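Local coordinates for protein KLLA0C04147p (Kluyveromyces lactis, PDB 5H2A) that probably binds and transfers sterols as a member of the OSBP family, this chain being its ankyrin-repeat domain, which is not the sterol-binding part, at residues A[109-114]-A[139-144]; A[113-118]-A[146-151]; A[170-175]-A[208-213]; A[213-218]-A[255-260]. All coordinates share one frame; numbering follows the deposited sequence.

Interaction 1: A[109-114]-A[139-144]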
loop_
_atom_site.group_PDB
_atom_site.type_symbol
_atom_site.label_atom_id
_atom_site.label_comp_id
_atom_site.label_asym_id
_atom_site.label_seq_id
_atom_site.Cartn_x
_atom_site.Cartn_y
_atom_site.Cartn_z
ATOM N N ASP A 109 -1.507 -17.555 13.433
ATOM C CA ASP A 109 -0.982 -16.562 14.366
ATOM C C ASP A 109 -0.073 -15.566 13.657
ATOM O O ASP A 109 -0.092 -14.371 13.967
ATOM C CB ASP A 109 -0.244 -17.257 15.517
ATOM C CG ASP A 109 0.783 -18.318 15.046
ATOM O OD1 ASP A 109 0.817 -18.728 13.844
ATOM O OD2 ASP A 109 1.561 -18.766 15.922
ATOM N N VAL A 110 0.730 -16.047 12.705
ATOM C CA VAL A 110 1.609 -15.167 11.933
ATOM C C VAL A 110 0.787 -14.270 11.009
ATOM O O VAL A 110 1.086 -13.081 10.846
ATOM C CB VAL A 110 2.623 -16.024 11.145
ATOM C CG1 VAL A 110 3.503 -15.141 10.241
ATOM C CG2 VAL A 110 3.481 -16.843 12.111
ATOM N N VAL A 111 -0.271 -14.823 10.398
ATOM C CA VAL A 111 -1.154 -14.006 9.566
ATOM C C VAL A 111 -1.708 -12.836 10.372
ATOM O O VAL A 111 -1.737 -11.694 9.906
ATOM C CB VAL A 111 -2.283 -14.872 8.980
ATOM C CG1 VAL A 111 -3.353 -13.987 8.370
ATOM C CG2 VAL A 111 -1.713 -15.845 7.914
ATOM N N THR A 112 -2.128 -13.103 11.607
ATOM C CA THR A 112 -2.658 -12.044 12.462
ATOM C C THR A 112 -1.617 -10.965 12.745
ATOM O O THR A 112 -1.919 -9.768 12.665
ATOM C CB THR A 112 -3.172 -12.657 13.765
ATOM O OG1 THR A 112 -4.295 -13.493 13.468
ATOM C CG2 THR A 112 -3.602 -11.574 14.741
ATOM N N VAL A 113 -0.392 -11.364 13.097
ATOM C CA VAL A 113 0.677 -10.387 13.341
ATOM C C VAL A 113 0.897 -9.510 12.112
ATOM O O VAL A 113 1.034 -8.283 12.206
ATOM C CB VAL A 113 1.973 -11.113 13.744
ATOM C CG1 VAL A 113 3.169 -10.140 13.754
ATOM C CG2 VAL A 113 1.813 -11.772 15.119
ATOM N N LEU A 114 0.972 -10.130 10.936
ATOM C CA LEU A 114 1.244 -9.362 9.727
ATOM C C LEU A 114 0.059 -8.471 9.337
ATOM O O LEU A 114 0.253 -7.310 8.958
ATOM C CB LEU A 114 1.602 -10.333 8.598
ATOM C CG LEU A 114 2.948 -11.067 8.748
ATOM C CD1 LEU A 114 3.109 -12.093 7.615
ATOM C CD2 LEU A 114 4.087 -10.080 8.685
ATOM N N LEU A 139 -9.987 -22.598 5.466
ATOM C CA LEU A 139 -11.046 -21.598 5.329
ATOM C C LEU A 139 -11.067 -20.640 6.518
ATOM O O LEU A 139 -11.296 -19.437 6.346
ATOM C CB LEU A 139 -12.407 -22.278 5.169
ATOM C CG LEU A 139 -13.633 -21.343 5.093
ATOM C CD1 LEU A 139 -13.520 -20.327 3.960
ATOM C CD2 LEU A 139 -14.936 -22.156 4.973
ATOM N N ASN A 140 -10.871 -21.151 7.739
ATOM C CA ASN A 140 -10.942 -20.262 8.895
ATOM C C ASN A 140 -9.893 -19.166 8.796
ATOM O O ASN A 140 -10.144 -18.013 9.175
ATOM C CB ASN A 140 -10.777 -21.049 10.201
ATOM C CG ASN A 140 -12.063 -21.761 10.628
ATOM O OD1 ASN A 140 -13.169 -21.317 10.314
ATOM N ND2 ASN A 140 -11.916 -22.865 11.354
ATOM N N ILE A 141 -8.713 -19.496 8.271
ATOM C CA ILE A 141 -7.698 -18.458 8.105
ATOM C C ILE A 141 -8.127 -17.464 7.033
ATOM O O ILE A 141 -8.000 -16.247 7.214
ATOM C CB ILE A 141 -6.329 -19.099 7.812
ATOM C CG1 ILE A 141 -5.835 -19.759 9.105
ATOM C CG2 ILE A 141 -5.310 -18.039 7.335
ATOM C CD1 ILE A 141 -4.509 -20.409 9.012
ATOM N N ALA A 142 -8.683 -17.955 5.919
ATOM C CA ALA A 142 -9.161 -17.051 4.873
ATOM C C ALA A 142 -10.258 -16.128 5.394
ATOM O O ALA A 142 -10.288 -14.943 5.047
ATOM C CB ALA A 142 -9.673 -17.847 3.666
ATOM N N GLN A 143 -11.169 -16.654 6.221
ATOM C CA GLN A 143 -12.255 -15.824 6.737
ATOM C C GLN A 143 -11.721 -14.756 7.672
ATOM O O GLN A 143 -12.206 -13.623 7.661
ATOM C CB GLN A 143 -13.288 -16.683 7.467
ATOM C CG GLN A 143 -14.079 -17.591 6.561
ATOM C CD GLN A 143 -14.850 -18.636 7.348
ATOM O OE1 GLN A 143 -14.411 -19.089 8.415
ATOM N NE2 GLN A 143 -16.013 -19.005 6.840
ATOM N N MET A 144 -10.743 -15.116 8.508
ATOM C CA MET A 144 -10.087 -14.136 9.365
ATOM C C MET A 144 -9.462 -13.007 8.549
ATOM O O MET A 144 -9.614 -11.829 8.889
ATOM C CB MET A 144 -9.032 -14.840 10.228
ATOM C CG MET A 144 -8.087 -13.903 10.950
ATOM S SD MET A 144 -7.077 -14.799 12.163
ATOM C CE MET A 144 -5.862 -15.632 11.112
#

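Interaction 2: A[113-118]-A[146-151]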
loop_
_atom_site.group_PDB
_atom_site.type_symbol
_atom_site.label_atom_id
_atom_site.label_comp_id
_atom_site.label_asym_id
_atom_site.label_seq_id
_atom_site.Cartn_x
_atom_site.Cartn_y
_atom_site.Cartn_z
ATOM N N VAL A 113 -0.392 -11.364 13.097
ATOM C CA VAL A 113 0.677 -10.387 13.341
ATOM C C VAL A 113 0.897 -9.510 12.112
ATOM O O VAL A 113 1.034 -8.283 12.206
ATOM C CB VAL A 113 1.973 -11.113 13.744
ATOM C CG1 VAL A 113 3.169 -10.140 13.754
ATOM C CG2 VAL A 113 1.813 -11.772 15.119
ATOM N N LEU A 114 0.972 -10.130 10.936
ATOM C CA LEU A 114 1.244 -9.362 9.727
ATOM C C LEU A 114 0.059 -8.471 9.337
ATOM O O LEU A 114 0.253 -7.310 8.958
ATOM C CB LEU A 114 1.602 -10.333 8.598
ATOM C CG LEU A 114 2.948 -11.067 8.748
ATOM C CD1 LEU A 114 3.109 -12.093 7.615
ATOM C CD2 LEU A 114 4.087 -10.080 8.685
ATOM N N MET A 115 -1.178 -8.996 9.409
ATOM C CA MET A 115 -2.350 -8.169 9.080
ATOM C C MET A 115 -2.477 -6.978 10.021
ATOM O O MET A 115 -3.046 -5.946 9.641
ATOM C CB MET A 115 -3.656 -8.971 9.157
ATOM C CG MET A 115 -3.849 -10.091 8.097
ATOM S SD MET A 115 -4.039 -9.449 6.431
ATOM C CE MET A 115 -5.696 -8.730 6.448
ATOM N N ASN A 116 -1.983 -7.109 11.254
ATOM C CA ASN A 116 -1.997 -5.997 12.205
ATOM C C ASN A 116 -0.869 -5.001 11.999
ATOM O O ASN A 116 -0.863 -3.956 12.662
ATOM C CB ASN A 116 -1.955 -6.536 13.636
ATOM C CG ASN A 116 -3.303 -7.065 14.082
ATOM O OD1 ASN A 116 -4.333 -6.714 13.509
ATOM N ND2 ASN A 116 -3.302 -7.924 15.098
ATOM N N HIS A 117 0.077 -5.277 11.114
ATOM C CA HIS A 117 1.154 -4.323 10.847
ATOM C C HIS A 117 0.596 -3.097 10.135
ATOM O O HIS A 117 -0.029 -3.241 9.072
ATOM C CB HIS A 117 2.243 -4.972 9.988
ATOM C CG HIS A 117 3.527 -4.204 9.956
ATOM N ND1 HIS A 117 3.647 -2.970 9.355
ATOM C CD2 HIS A 117 4.756 -4.510 10.434
ATOM C CE1 HIS A 117 4.890 -2.543 9.473
ATOM N NE2 HIS A 117 5.588 -3.464 10.113
ATOM N N PRO A 118 0.806 -1.886 10.662
ATOM C CA PRO A 118 0.209 -0.685 10.042
ATOM C C PRO A 118 0.574 -0.474 8.584
ATOM O O PRO A 118 -0.189 0.189 7.862
ATOM C CB PRO A 118 0.745 0.471 10.905
ATOM C CG PRO A 118 1.385 -0.155 12.097
ATOM C CD PRO A 118 1.716 -1.566 11.777
ATOM N N GLN A 146 -10.354 -12.129 5.493
ATOM C CA GLN A 146 -11.450 -11.415 4.857
ATOM C C GLN A 146 -12.067 -10.400 5.810
ATOM O O GLN A 146 -12.327 -9.260 5.424
ATOM C CB GLN A 146 -12.502 -12.425 4.396
ATOM C CG GLN A 146 -13.769 -11.835 3.832
ATOM C CD GLN A 146 -14.722 -12.937 3.380
ATOM O OE1 GLN A 146 -14.471 -13.612 2.388
ATOM N NE2 GLN A 146 -15.793 -13.148 4.137
ATOM N N VAL A 147 -12.327 -10.804 7.054
ATOM C CA VAL A 147 -12.942 -9.873 7.998
ATOM C C VAL A 147 -11.960 -8.789 8.421
ATOM O O VAL A 147 -12.331 -7.612 8.563
ATOM C CB VAL A 147 -13.512 -10.633 9.207
ATOM C CG1 VAL A 147 -14.118 -9.627 10.192
ATOM C CG2 VAL A 147 -14.590 -11.628 8.746
ATOM N N ALA A 148 -10.693 -9.148 8.631
ATOM C CA ALA A 148 -9.702 -8.126 8.962
ATOM C C ALA A 148 -9.594 -7.089 7.853
ATOM O O ALA A 148 -9.482 -5.885 8.124
ATOM C CB ALA A 148 -8.339 -8.768 9.229
ATOM N N ARG A 149 -9.633 -7.524 6.595
ATOM C CA ARG A 149 -9.619 -6.542 5.517
ATOM C C ARG A 149 -10.862 -5.656 5.555
ATOM O O ARG A 149 -10.761 -4.432 5.426
ATOM C CB ARG A 149 -9.514 -7.208 4.140
ATOM C CG ARG A 149 -9.447 -6.058 3.097
ATOM C CD ARG A 149 -9.414 -6.502 1.700
ATOM N NE ARG A 149 -8.113 -7.018 1.323
ATOM C CZ ARG A 149 -7.850 -7.430 0.097
ATOM N NH1 ARG A 149 -8.801 -7.365 -0.826
ATOM N NH2 ARG A 149 -6.662 -7.919 -0.204
ATOM N N ALA A 150 -12.049 -6.264 5.687
ATOM C CA ALA A 150 -13.278 -5.471 5.736
ATOM C C ALA A 150 -13.223 -4.434 6.854
ATOM O O ALA A 150 -13.635 -3.285 6.661
ATOM C CB ALA A 150 -14.499 -6.376 5.916
ATOM N N ASN A 151 -12.702 -4.816 8.022
ATOM C CA ASN A 151 -12.542 -3.870 9.129
ATOM C C ASN A 151 -11.599 -2.736 8.766
ATOM O O ASN A 151 -11.841 -1.569 9.110
ATOM C CB ASN A 151 -12.000 -4.588 10.361
ATOM C CG ASN A 151 -13.001 -5.523 10.966
ATOM O OD1 ASN A 151 -14.179 -5.469 10.637
ATOM N ND2 ASN A 151 -12.538 -6.391 11.858
#

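Interaction 3: A[170-175]-A[208-213]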
loop_
_atom_site.group_PDB
_atom_site.type_symbol
_atom_site.label_atom_id
_atom_site.label_comp_id
_atom_site.label_asym_id
_atom_site.label_seq_id
_atom_site.Cartn_x
_atom_site.Cartn_y
_atom_site.Cartn_z
ATOM N N ASP A 170 -2.978 17.564 3.448
ATOM C CA ASP A 170 -1.883 16.748 3.968
ATOM C C ASP A 170 -2.379 15.378 4.418
ATOM O O ASP A 170 -1.742 14.358 4.140
ATOM C CB ASP A 170 -1.194 17.451 5.133
ATOM C CG ASP A 170 -0.423 18.674 4.697
ATOM O OD1 ASP A 170 -0.048 18.753 3.508
ATOM O OD2 ASP A 170 -0.173 19.541 5.552
ATOM N N HIS A 171 -3.500 15.345 5.137
ATOM C CA HIS A 171 -4.060 14.085 5.602
ATOM C C HIS A 171 -4.472 13.208 4.425
ATOM O O HIS A 171 -4.156 12.012 4.389
ATOM C CB HIS A 171 -5.255 14.364 6.516
ATOM C CG HIS A 171 -5.777 13.155 7.225
ATOM N ND1 HIS A 171 -6.931 13.181 7.980
ATOM C CD2 HIS A 171 -5.302 11.889 7.308
ATOM C CE1 HIS A 171 -7.148 11.981 8.490
ATOM N NE2 HIS A 171 -6.170 11.182 8.102
ATOM N N LEU A 172 -5.183 13.794 3.453
ATOM C CA LEU A 172 -5.544 13.068 2.234
ATOM C C LEU A 172 -4.312 12.503 1.545
ATOM O O LEU A 172 -4.310 11.342 1.109
ATOM C CB LEU A 172 -6.305 13.995 1.281
ATOM C CG LEU A 172 -7.746 14.371 1.649
ATOM C CD1 LEU A 172 -8.185 15.522 0.751
ATOM C CD2 LEU A 172 -8.677 13.168 1.463
ATOM N N ASN A 173 -3.248 13.305 1.445
ATOM C CA ASN A 173 -2.017 12.822 0.820
ATOM C C ASN A 173 -1.400 11.689 1.623
ATOM O O ASN A 173 -0.883 10.723 1.050
ATOM C CB ASN A 173 -1.028 13.977 0.662
ATOM C CG ASN A 173 -1.312 14.817 -0.562
ATOM O OD1 ASN A 173 -1.873 14.332 -1.539
ATOM N ND2 ASN A 173 -0.904 16.074 -0.524
ATOM N N SER A 174 -1.431 11.800 2.951
ATOM C CA SER A 174 -0.895 10.744 3.803
ATOM C C SER A 174 -1.670 9.446 3.619
ATOM O O SER A 174 -1.074 8.361 3.507
ATOM C CB SER A 174 -0.929 11.195 5.266
ATOM O OG SER A 174 -0.408 10.189 6.110
ATOM N N ILE A 175 -3.000 9.536 3.548
ATOM C CA ILE A 175 -3.814 8.336 3.338
ATOM C C ILE A 175 -3.429 7.652 2.034
ATOM O O ILE A 175 -3.231 6.431 1.985
ATOM C CB ILE A 175 -5.312 8.692 3.371
ATOM C CG1 ILE A 175 -5.715 9.109 4.790
ATOM C CG2 ILE A 175 -6.142 7.523 2.922
ATOM C CD1 ILE A 175 -7.138 9.693 4.888
ATOM N N ILE A 208 -12.387 24.617 -5.152
ATOM C CA ILE A 208 -11.394 24.405 -6.205
ATOM C C ILE A 208 -10.239 23.561 -5.689
ATOM O O ILE A 208 -9.782 22.624 -6.360
ATOM C CB ILE A 208 -10.898 25.761 -6.741
ATOM C CG1 ILE A 208 -12.029 26.453 -7.510
ATOM C CG2 ILE A 208 -9.663 25.570 -7.618
ATOM C CD1 ILE A 208 -11.755 27.930 -7.832
ATOM N N LEU A 209 -9.741 23.892 -4.493
ATOM C CA LEU A 209 -8.638 23.139 -3.886
ATOM C C LEU A 209 -8.933 21.643 -3.830
ATOM O O LEU A 209 -8.090 20.805 -4.197
ATOM C CB LEU A 209 -8.374 23.666 -2.472
ATOM C CG LEU A 209 -7.261 22.959 -1.685
ATOM C CD1 LEU A 209 -5.906 23.318 -2.267
ATOM C CD2 LEU A 209 -7.326 23.306 -0.208
ATOM N N LEU A 210 -10.123 21.286 -3.344
ATOM C CA LEU A 210 -10.453 19.877 -3.167
ATOM C C LEU A 210 -10.809 19.218 -4.494
ATOM O O LEU A 210 -10.466 18.054 -4.708
ATOM C CB LEU A 210 -11.599 19.708 -2.163
ATOM C CG LEU A 210 -11.149 19.548 -0.701
ATOM C CD1 LEU A 210 -10.350 18.268 -0.509
ATOM C CD2 LEU A 210 -10.320 20.766 -0.247
ATOM N N CYS A 211 -11.480 19.936 -5.399
ATOM C CA CYS A 211 -11.725 19.359 -6.723
ATOM C C CYS A 211 -10.420 19.029 -7.437
ATOM O O CYS A 211 -10.306 17.977 -8.072
ATOM C CB CYS A 211 -12.563 20.305 -7.577
ATOM S SG CYS A 211 -14.265 20.366 -7.024
ATOM N N ARG A 212 -9.433 19.927 -7.369
ATOM C CA ARG A 212 -8.143 19.637 -8.001
ATOM C C ARG A 212 -7.509 18.383 -7.409
ATOM O O ARG A 212 -6.991 17.531 -8.145
ATOM C CB ARG A 212 -7.201 20.834 -7.846
ATOM C CG ARG A 212 -6.335 21.081 -9.074
ATOM C CD ARG A 212 -5.217 22.087 -8.810
ATOM N NE ARG A 212 -5.700 23.415 -8.446
ATOM C CZ ARG A 212 -6.281 24.258 -9.294
ATOM N NH1 ARG A 212 -6.477 23.906 -10.559
ATOM N NH2 ARG A 212 -6.670 25.451 -8.873
ATOM N N TRP A 213 -7.532 18.261 -6.084
ATOM C CA TRP A 213 -6.970 17.089 -5.422
ATOM C C TRP A 213 -7.695 15.823 -5.851
ATOM O O TRP A 213 -7.061 14.804 -6.178
ATOM C CB TRP A 213 -7.030 17.257 -3.894
ATOM C CG TRP A 213 -6.224 16.182 -3.230
ATOM C CD1 TRP A 213 -4.899 16.242 -2.898
ATOM C CD2 TRP A 213 -6.661 14.854 -2.909
ATOM N NE1 TRP A 213 -4.492 15.041 -2.349
ATOM C CE2 TRP A 213 -5.551 14.170 -2.351
ATOM C CE3 TRP A 213 -7.883 14.175 -3.024
ATOM C CZ2 TRP A 213 -5.630 12.850 -1.910
ATOM C CZ3 TRP A 213 -7.961 12.869 -2.578
ATOM C CH2 TRP A 213 -6.839 12.216 -2.035
#

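Interaction 4: A[213-218]-A[255-260]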
loop_
_atom_site.group_PDB
_atom_site.type_symbol
_atom_site.label_atom_id
_atom_site.label_comp_id
_atom_site.label_asym_id
_atom_site.label_seq_id
_atom_site.Cartn_x
_atom_site.Cartn_y
_atom_site.Cartn_z
ATOM N N TRP A 213 -7.532 18.261 -6.084
ATOM C CA TRP A 213 -6.970 17.089 -5.422
ATOM C C TRP A 213 -7.695 15.823 -5.851
ATOM O O TRP A 213 -7.061 14.804 -6.178
ATOM C CB TRP A 213 -7.030 17.257 -3.894
ATOM C CG TRP A 213 -6.224 16.182 -3.230
ATOM C CD1 TRP A 213 -4.899 16.242 -2.898
ATOM C CD2 TRP A 213 -6.661 14.854 -2.909
ATOM N NE1 TRP A 213 -4.492 15.041 -2.349
ATOM C CE2 TRP A 213 -5.551 14.170 -2.351
ATOM C CE3 TRP A 213 -7.883 14.175 -3.024
ATOM C CZ2 TRP A 213 -5.630 12.850 -1.910
ATOM C CZ3 TRP A 213 -7.961 12.869 -2.578
ATOM C CH2 TRP A 213 -6.839 12.216 -2.035
ATOM N N ILE A 214 -9.035 15.864 -5.858
ATOM C CA ILE A 214 -9.804 14.695 -6.281
ATOM C C ILE A 214 -9.443 14.313 -7.714
ATOM O O ILE A 214 -9.181 13.143 -8.015
ATOM C CB ILE A 214 -11.314 14.963 -6.136
ATOM C CG1 ILE A 214 -11.690 15.087 -4.656
ATOM C CG2 ILE A 214 -12.127 13.857 -6.797
ATOM C CD1 ILE A 214 -13.070 15.725 -4.445
ATOM N N LEU A 215 -9.394 15.306 -8.618
ATOM C CA LEU A 215 -9.084 14.993 -10.017
ATOM C C LEU A 215 -7.648 14.502 -10.187
ATOM O O LEU A 215 -7.361 13.747 -11.124
ATOM C CB LEU A 215 -9.343 16.209 -10.907
ATOM C CG LEU A 215 -10.822 16.579 -11.077
ATOM C CD1 LEU A 215 -10.985 17.912 -11.813
ATOM C CD2 LEU A 215 -11.604 15.468 -11.775
ATOM N N ASP A 216 -6.737 14.900 -9.302
ATOM C CA ASP A 216 -5.373 14.378 -9.368
ATOM C C ASP A 216 -5.223 13.009 -8.724
ATOM O O ASP A 216 -4.130 12.438 -8.783
ATOM C CB ASP A 216 -4.395 15.349 -8.714
ATOM C CG ASP A 216 -4.221 16.618 -9.513
ATOM O OD1 ASP A 216 -4.620 16.633 -10.700
ATOM O OD2 ASP A 216 -3.682 17.600 -8.960
ATOM N N HIS A 217 -6.277 12.457 -8.130
ATOM C CA HIS A 217 -6.175 11.172 -7.445
ATOM C C HIS A 217 -7.279 10.223 -7.873
ATOM O O HIS A 217 -7.826 9.465 -7.065
ATOM C CB HIS A 217 -6.156 11.375 -5.934
ATOM C CG HIS A 217 -4.897 12.020 -5.452
ATOM N ND1 HIS A 217 -4.698 13.385 -5.489
ATOM C CD2 HIS A 217 -3.743 11.483 -4.988
ATOM C CE1 HIS A 217 -3.488 13.663 -5.034
ATOM N NE2 HIS A 217 -2.894 12.528 -4.709
ATOM N N GLY A 218 -7.619 10.246 -9.156
ATOM C CA GLY A 218 -8.485 9.244 -9.731
ATOM C C GLY A 218 -9.944 9.606 -9.838
ATOM O O GLY A 218 -10.729 8.769 -10.297
ATOM N N LYS A 255 -14.798 24.357 -14.603
ATOM C CA LYS A 255 -15.117 23.837 -15.931
ATOM C C LYS A 255 -13.854 23.389 -16.665
ATOM O O LYS A 255 -13.810 22.291 -17.238
ATOM C CB LYS A 255 -15.873 24.908 -16.723
ATOM C CG LYS A 255 -15.994 24.675 -18.220
ATOM C CD LYS A 255 -17.055 25.619 -18.813
ATOM C CE LYS A 255 -16.966 25.728 -20.333
ATOM N NZ LYS A 255 -16.053 26.830 -20.781
ATOM N N LYS A 256 -12.814 24.230 -16.655
ATOM C CA LYS A 256 -11.568 23.884 -17.343
ATOM C C LYS A 256 -10.929 22.641 -16.740
ATOM O O LYS A 256 -10.419 21.774 -17.466
ATOM C CB LYS A 256 -10.590 25.063 -17.281
ATOM C CG LYS A 256 -10.972 26.242 -18.178
ATOM C CD LYS A 256 -9.812 27.228 -18.309
ATOM C CE LYS A 256 -10.289 28.596 -18.779
ATOM N NZ LYS A 256 -10.900 28.527 -20.139
ATOM N N MET A 257 -10.937 22.538 -15.412
ATOM C CA MET A 257 -10.386 21.354 -14.751
ATOM C C MET A 257 -11.159 20.096 -15.124
ATOM O O MET A 257 -10.568 19.024 -15.334
ATOM C CB MET A 257 -10.422 21.537 -13.235
ATOM C CG MET A 257 -9.534 22.620 -12.685
ATOM S SD MET A 257 -10.075 23.019 -11.011
ATOM C CE MET A 257 -10.754 21.413 -10.580
ATOM N N LEU A 258 -12.485 20.199 -15.193
ATOM C CA LEU A 258 -13.292 19.021 -15.513
ATOM C C LEU A 258 -13.117 18.611 -16.967
ATOM O O LEU A 258 -13.105 17.411 -17.281
ATOM C CB LEU A 258 -14.763 19.301 -15.205
ATOM C CG LEU A 258 -15.051 19.373 -13.697
ATOM C CD1 LEU A 258 -16.442 19.920 -13.442
ATOM C CD2 LEU A 258 -14.894 17.963 -13.095
ATOM N N GLU A 259 -12.977 19.591 -17.862
ATOM C CA GLU A 259 -12.774 19.291 -19.274
ATOM C C GLU A 259 -11.430 18.614 -19.500
ATOM O O GLU A 259 -11.347 17.626 -20.241
ATOM C CB GLU A 259 -12.890 20.572 -20.101
ATOM C CG GLU A 259 -14.312 21.010 -20.333
ATOM C CD GLU A 259 -14.419 22.419 -20.941
ATOM O OE1 GLU A 259 -13.384 23.115 -21.069
ATOM O OE2 GLU A 259 -15.547 22.826 -21.281
ATOM N N LYS A 260 -10.377 19.102 -18.841
ATOM C CA LYS A 260 -9.078 18.452 -18.956
ATOM C C LYS A 260 -9.107 17.051 -18.345
ATOM O O LYS A 260 -8.522 16.110 -18.898
ATOM C CB LYS A 260 -8.010 19.318 -18.297
ATOM C CG LYS A 260 -6.637 18.679 -18.244
ATOM C CD LYS A 260 -5.763 19.327 -17.174
ATOM C CE LYS A 260 -5.004 18.274 -16.352
ATOM N NZ LYS A 260 -5.918 17.329 -15.622
#

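Interaction 1: A[109-114]-A[139-144]
Helix 108-115, the second helix of a predicted ankyrin repeat, packs here against the start of the long helix 139-165, and Val111, Thr112, Ile141 and Met144 make the contact. The axes of segments 109-114 and 139-144 run nearly parallel, 10° apart, in the side-by-side manner of an ankyrin stack. At 10.6 Å their closest approach leaves room for one layer of side chains, and only 156 Å² is buried. Val111 uses both branches: CG2 lies 4.3 Å from Ile141 CG2, while CG1 lies 4.1 Å from Met144 CE. CG1 stands anti to the backbone N (chi1 168°), leaving CG2 beside that N for the isoleucine. Val111 also rests on Ala102 of helix 98-104, the first helix of that predicted repeat, and Ile141 on Ser106, tying the contact to the rest of it. On the more exposed side Met144 crosses Thr112 at about a right angle. Its chain is extended as far as SD and then bends at chi3 (76°), setting the methyl near both the valine branch and the threonine hydroxyl. The Thr112 hydroxyl is hydrogen-bonded to the carbonyl O of Gly108, one turn earlier, and Thr112 OG1 approaches Met144 SD to 3.3 Å.

Interaction 2: A[113-118]-A[146-151]
Apolar contact between Met115 and Ala148 joins the C-terminal part of helix 108-115, in the predicted ankyrin repeat, to the middle of helix 139-165. Methyl meets methyl: Met115 CE stands 3.8 Å from Ala148 CB, where the CA atoms of the two residues are 7.4 Å apart. The methionine chain is folded, bent at both chi2 (-67°) and chi3 (-73°), and this curl swings CE round to the alanine. The same methyl also borders backbone, lying 4.1 Å from Arg149 N. Only 91 Å² is buried in all, and Met115 supplies about half of it.

The polar part of the neighbourhood is directed away from this pair. Arg149 gives up a little surface to the contact, yet its guanidinium is engaged by other partners: NE forms a salt bridge with Asp122 and NH2 a hydrogen bond with Gln131. Met115 touches Asp122 as well, and further rests on Leu99 of helix 98-104 and Arg180 of helix 179-184, so its side chain lies among several elements. With one flexible methyl set against one small methyl, the pairing has no directional bond to fix its geometry and rests on van der Waals contact and on keeping the two methyls from water.

Interaction 3: A[170-175]-A[208-213]
Trp213 reaches from helix 208-215 to Leu172 and Asn173 of helix 169-176, and its indole is gripped in two chemically different ways. The tight part lies over one ring face. Leu172 CB sits 3.8 Å from the centroid of the six-membered ring, 25° off its normal, a CH-pi contact displaced toward the rim; its nearest ring atom is CZ2, at 3.5 Å from CB. Leu172 CD1 then continues to Leu210 CD1, 3.7 Å away, the two leucines crossing at about a right angle. Leu172, Leu210 and Trp213 are all buried.

The more solvent-exposed side belongs to Asn173, which buries less surface here yet is firmly bonded. Trp213 NE1 donates to Asn173 OD1 at 2.8 Å along an almost straight path (173°), and the oxygen lies practically in the indole plane. The amide is turned well away from that plane, however, so the N-H meets OD1 from above the carbonyl plane. With CG anti to the backbone N (chi1 -169°), the tryptophan spans two helix axes 12.1 Å apart. A leucine in place of Trp213 would probably leave Asn173 OD1 without this donor and Leu172 CB without its ring face, opening a gap between the helices.

The segment axes run nearly parallel, an arrangement like that of neighbouring helices in a repeat stack. Helix 139-165 backs the contact through Phe160 and Ala163, which touch Leu172, and on the far side of helix 208-215 Cys211 and Arg212 meet Met257 of helix 249-268.

Interaction 4: A[213-218]-A[255-260]
Side-by-side helix packing, of the kind that builds a repeat stack, brings Leu215 near the end of helix 208-215 against Met257 and Leu258 of helix 249-268. Leu215 contributes 75 of the 142 Å² buried, Met257 28 and Leu258 23, so one leucine is the projecting element and the other two form its seat. The nearest CA atoms, those of Leu215 and Leu258, are 8.0 Å apart.

A single branch of Leu215 does the touching. With CG anti to the carbonyl carbon (chi1 -70°), Leu215 CD1 is carried to the far helix, where this methyl lies 3.7 Å from Met257 O of the backbone. Met257 approaches obliquely: its chain is stretched out as far as SD and then turned at chi3 (29°, midway between staggered and eclipsed), which sets Met257 CE 3.7 Å from Leu215 CD1. Met257 CB, at 3.9 Å from Leu215 CD1, flanks that branch too. Leu258 is set differently, since its CB leaves the helix away from Leu215 and only its CD2 comes back. Leu199 of helix 198-204 touches Leu215 too.

Where helix 208-215 gives out, His217 folds back on the chain. Its ND1 donates to Trp213 O at 2.8 Å (158°), and the imidazole stacks on the indole, with ND1 over its centre. At the exposed edge, Asp216 and Lys260 carry opposite charges that do not meet; Lys260 pairs with Glu264 instead. The second leucine completes the contact with Leu258 CD2 4.1 Å from Leu215 CD1.

How the interactions relate
Interactions 1 and 2 join the same two helices, 108-115 and 139-165, their centres 8 Å apart; interactions 3 and 4 meet in helix 208-215 and share Trp213. Interaction 3 is the buried contact and alone among the four has a hydrogen bond between its segments. Interactions 1 and 4 are partly buried and interaction 2 lies at the surface; these three rely mainly on methyl contacts, each including a methionine, with a hydroxyl against sulfur in interaction 1 and a methyl against a backbone oxygen in interaction 4. Centres of interactions 1 and 4 lie about 40 Å apart, on opposite sides of the chain's centre. Helix 139-165 bridges the pairs, followed directly by helix 169-176 of interaction 3.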